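Local coordinates for probable spore coat polysaccharide biosynthesis protein E (Chromobacterium violaceum ATCC 12472, PDB 3G8R), which probably acts as an N-acylneuraminate-9-phosphate synthase, a sialic acid synthase-like enzyme whose barrel domain binds zinc, at residues 213-218 with 257-262. Numbering follows the deposited sequence.
Sequences LAVAQG and AMLGDG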
ATOM      1  N   LEU A 213      -5.172   1.519  -2.418  1.00 36.63           N
ATOM      2  CA  LEU A 213      -3.987   0.705  -2.660  1.00 36.16           C
ATOM      3  C   LEU A 213      -2.902   1.522  -3.342  1.00 36.45           C
ATOM      4  O   LEU A 213      -1.712   1.324  -3.096  1.00 36.98           O
ATOM      5  CB  LEU A 213      -4.376  -0.466  -3.518  1.00 35.39           C
ATOM      6  CG  LEU A 213      -4.578  -1.778  -2.786  1.00 38.31           C
ATOM      7  CD1 LEU A 213      -5.339  -1.635  -1.523  1.00 35.34           C
ATOM      8  CD2 LEU A 213      -5.250  -2.747  -3.716  1.00 35.75           C
ATOM      9  N   ALA A 214      -3.327   2.465  -4.180  1.00 35.67           N
ATOM     10  CA  ALA A 214      -2.398   3.211  -4.996  1.00 35.44           C
ATOM     11  C   ALA A 214      -1.705   4.234  -4.119  1.00 35.96           C
ATOM     12  O   ALA A 214      -0.497   4.397  -4.170  1.00 35.01           O
ATOM     13  CB  ALA A 214      -3.125   3.881  -6.150  1.00 34.60           C
ATOM     14  N   VAL A 215      -2.486   4.912  -3.296  1.00 37.01           N
ATOM     15  CA  VAL A 215      -1.928   5.920  -2.429  1.00 37.69           C
ATOM     16  C   VAL A 215      -0.944   5.270  -1.497  1.00 37.63           C
ATOM     17  O   VAL A 215       0.123   5.826  -1.209  1.00 36.39           O
ATOM     18  CB  VAL A 215      -3.001   6.528  -1.599  1.00 37.97           C
ATOM     19  CG1 VAL A 215      -2.378   7.395  -0.523  1.00 33.15           C
ATOM     20  CG2 VAL A 215      -3.896   7.321  -2.492  1.00 33.09           C
ATOM     21  N   ALA A 216      -1.311   4.068  -1.058  1.00 38.67           N
ATOM     22  CA  ALA A 216      -0.575   3.395   0.018  1.00 39.11           C
ATOM     23  C   ALA A 216       0.747   3.071  -0.527  1.00 39.90           C
ATOM     24  O   ALA A 216       1.710   2.994   0.196  1.00 41.52           O
ATOM     25  CB  ALA A 216      -1.254   2.128   0.462  1.00 38.36           C
ATOM     26  N   GLN A 217       0.803   2.894  -1.826  1.00 39.62           N
ATOM     27  CA  GLN A 217       2.030   2.458  -2.407  1.00 39.76           C
ATOM     28  C   GLN A 217       2.945   3.633  -2.763  1.00 39.87           C
ATOM     29  O   GLN A 217       4.026   3.454  -3.311  1.00 40.64           O
ATOM     30  CB  GLN A 217       1.718   1.558  -3.579  1.00 40.30           C
ATOM     31  CG  GLN A 217       2.752   0.509  -3.761  1.00 55.22           C
ATOM     32  CD  GLN A 217       2.144  -0.780  -4.146  1.00 42.39           C
ATOM     33  OE1 GLN A 217       1.032  -0.797  -4.703  1.00 55.49           O
ATOM     34  NE2 GLN A 217       2.840  -1.895  -3.851  1.00 55.22           N
ATOM     35  N   GLY A 218       2.522   4.838  -2.405  1.00 39.65           N
ATOM     36  CA  GLY A 218       3.337   6.028  -2.602  1.00 38.82           C
ATOM     37  C   GLY A 218       3.221   6.658  -3.982  1.00 38.44           C
ATOM     38  O   GLY A 218       4.140   7.337  -4.415  1.00 38.81           O
ATOM     39  N   ALA A 257      -6.186   9.361   5.678  1.00 31.38           N
ATOM     40  CA  ALA A 257      -6.424   9.518   7.101  1.00 30.86           C
ATOM     41  C   ALA A 257      -5.990   8.256   7.791  1.00 31.46           C
ATOM     42  O   ALA A 257      -5.271   8.292   8.796  1.00 32.21           O
ATOM     43  CB  ALA A 257      -7.879   9.770   7.374  1.00 30.58           C
HETATM   44  N   MSE A 258      -6.460   7.133   7.255  1.00 31.17           N
HETATM   45  CA  MSE A 258      -6.108   5.834   7.783  1.00 30.68           C
HETATM   46  C   MSE A 258      -4.594   5.635   7.731  1.00 30.32           C
HETATM   47  O   MSE A 258      -4.070   4.863   8.489  1.00 31.63           O
HETATM   48  CB  MSE A 258      -6.784   4.728   6.962  1.00 30.51           C
HETATM   49  CG  MSE A 258      -8.154   4.311   7.399  1.00 20.00           C
HETATM   50 SE   MSE A 258      -8.839   3.069   6.290  1.00 29.90          SE
HETATM   51  CE  MSE A 258     -10.092   2.684   7.438  1.00 22.58           C
ATOM     52  N   LEU A 259      -3.897   6.289   6.814  1.00 29.25           N
ATOM     53  CA  LEU A 259      -2.482   6.036   6.661  1.00 29.45           C
ATOM     54  C   LEU A 259      -1.679   6.845   7.659  1.00 33.42           C
ATOM     55  O   LEU A 259      -0.580   6.437   8.079  1.00 34.31           O
ATOM     56  CB  LEU A 259      -2.024   6.314   5.222  1.00 27.02           C
ATOM     57  CG  LEU A 259      -2.206   5.173   4.178  1.00 36.04           C
ATOM     58  CD1 LEU A 259      -1.967   5.642   2.788  1.00 26.14           C
ATOM     59  CD2 LEU A 259      -1.324   3.978   4.407  1.00 25.88           C
ATOM     60  N   GLY A 260      -2.227   7.997   8.039  1.00 35.85           N
ATOM     61  CA  GLY A 260      -1.495   8.968   8.827  1.00 38.64           C
ATOM     62  C   GLY A 260      -0.205   9.336   8.170  1.00 42.09           C
ATOM     63  O   GLY A 260      -0.025   9.091   7.006  1.00 42.41           O
ATOM     64  N   ASP A 261       0.701   9.906   8.939  1.00 47.14           N
ATOM     65  CA  ASP A 261       2.005  10.357   8.460  1.00 52.34           C
ATOM     66  C   ASP A 261       3.105   9.378   8.900  1.00 55.34           C
ATOM     67  O   ASP A 261       3.272   9.136  10.094  1.00 55.20           O
ATOM     68  CB  ASP A 261       2.263  11.751   9.048  1.00 54.59           C
ATOM     69  CG  ASP A 261       3.520  12.422   8.495  1.00 77.84           C
ATOM     70  OD1 ASP A 261       3.938  13.458   9.086  1.00 56.48           O
ATOM     71  OD2 ASP A 261       4.086  11.938   7.481  1.00 56.42           O
ATOM     72  N   GLY A 262       3.858   8.825   7.949  1.00 58.43           N
ATOM     73  CA  GLY A 262       4.905   7.843   8.265  1.00 61.90           C
ATOM     74  C   GLY A 262       6.091   8.468   8.984  1.00 65.94           C
ATOM     75  O   GLY A 262       6.949   7.779   9.526  1.00 66.33           O
TER
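L259, in the final turn of helix 242-259, meets V215 and A216 near the end of helix 209-216, which brings together two neighbouring helices on the outside of the NeuB-family TIM barrel. Just ahead of it, M258, a selenomethionine, packs on E209 of the second subunit. The CB of L259 points toward the other helix, with CG anti to the carbonyl carbon (chi1 -84°), which carries the branched end on toward V215 and A216 while the backbones stay apart, with the CA atoms of A216 and L259 at 7.4 Å. Methyl CD1 does the touching: it lies 3.8 Å from CG1 of V215 and also 3.8 Å from CA of A216, resting between the V215 methyl and the alpha carbon of A216. The CB of A216 is slightly farther, 4.3 Å from the same CD1. On V215 the branch that meets it is CG1, placed anti to the backbone N (chi1 170°); the valine side chain also packs on F222 of strand 221-225, linking the helix pair to the barrel wall. After L259 the helix gives way at G260, whose phi is positive, and the chain leaves for D261 and G262. Their carbonyl oxygens are hydrogen-bonded to H181 and T187 of the second subunit, and L259 itself packs on Q217 of that subunit, which places the contact at the dimer interface. With only 99 Å² buried and no polar bond between the segments, the contact is purely apolar: a leucine methyl against valine and alanine, consistent with a small, nondirectional van der Waals and hydrophobic contact, backed by the second subunit packing on L259.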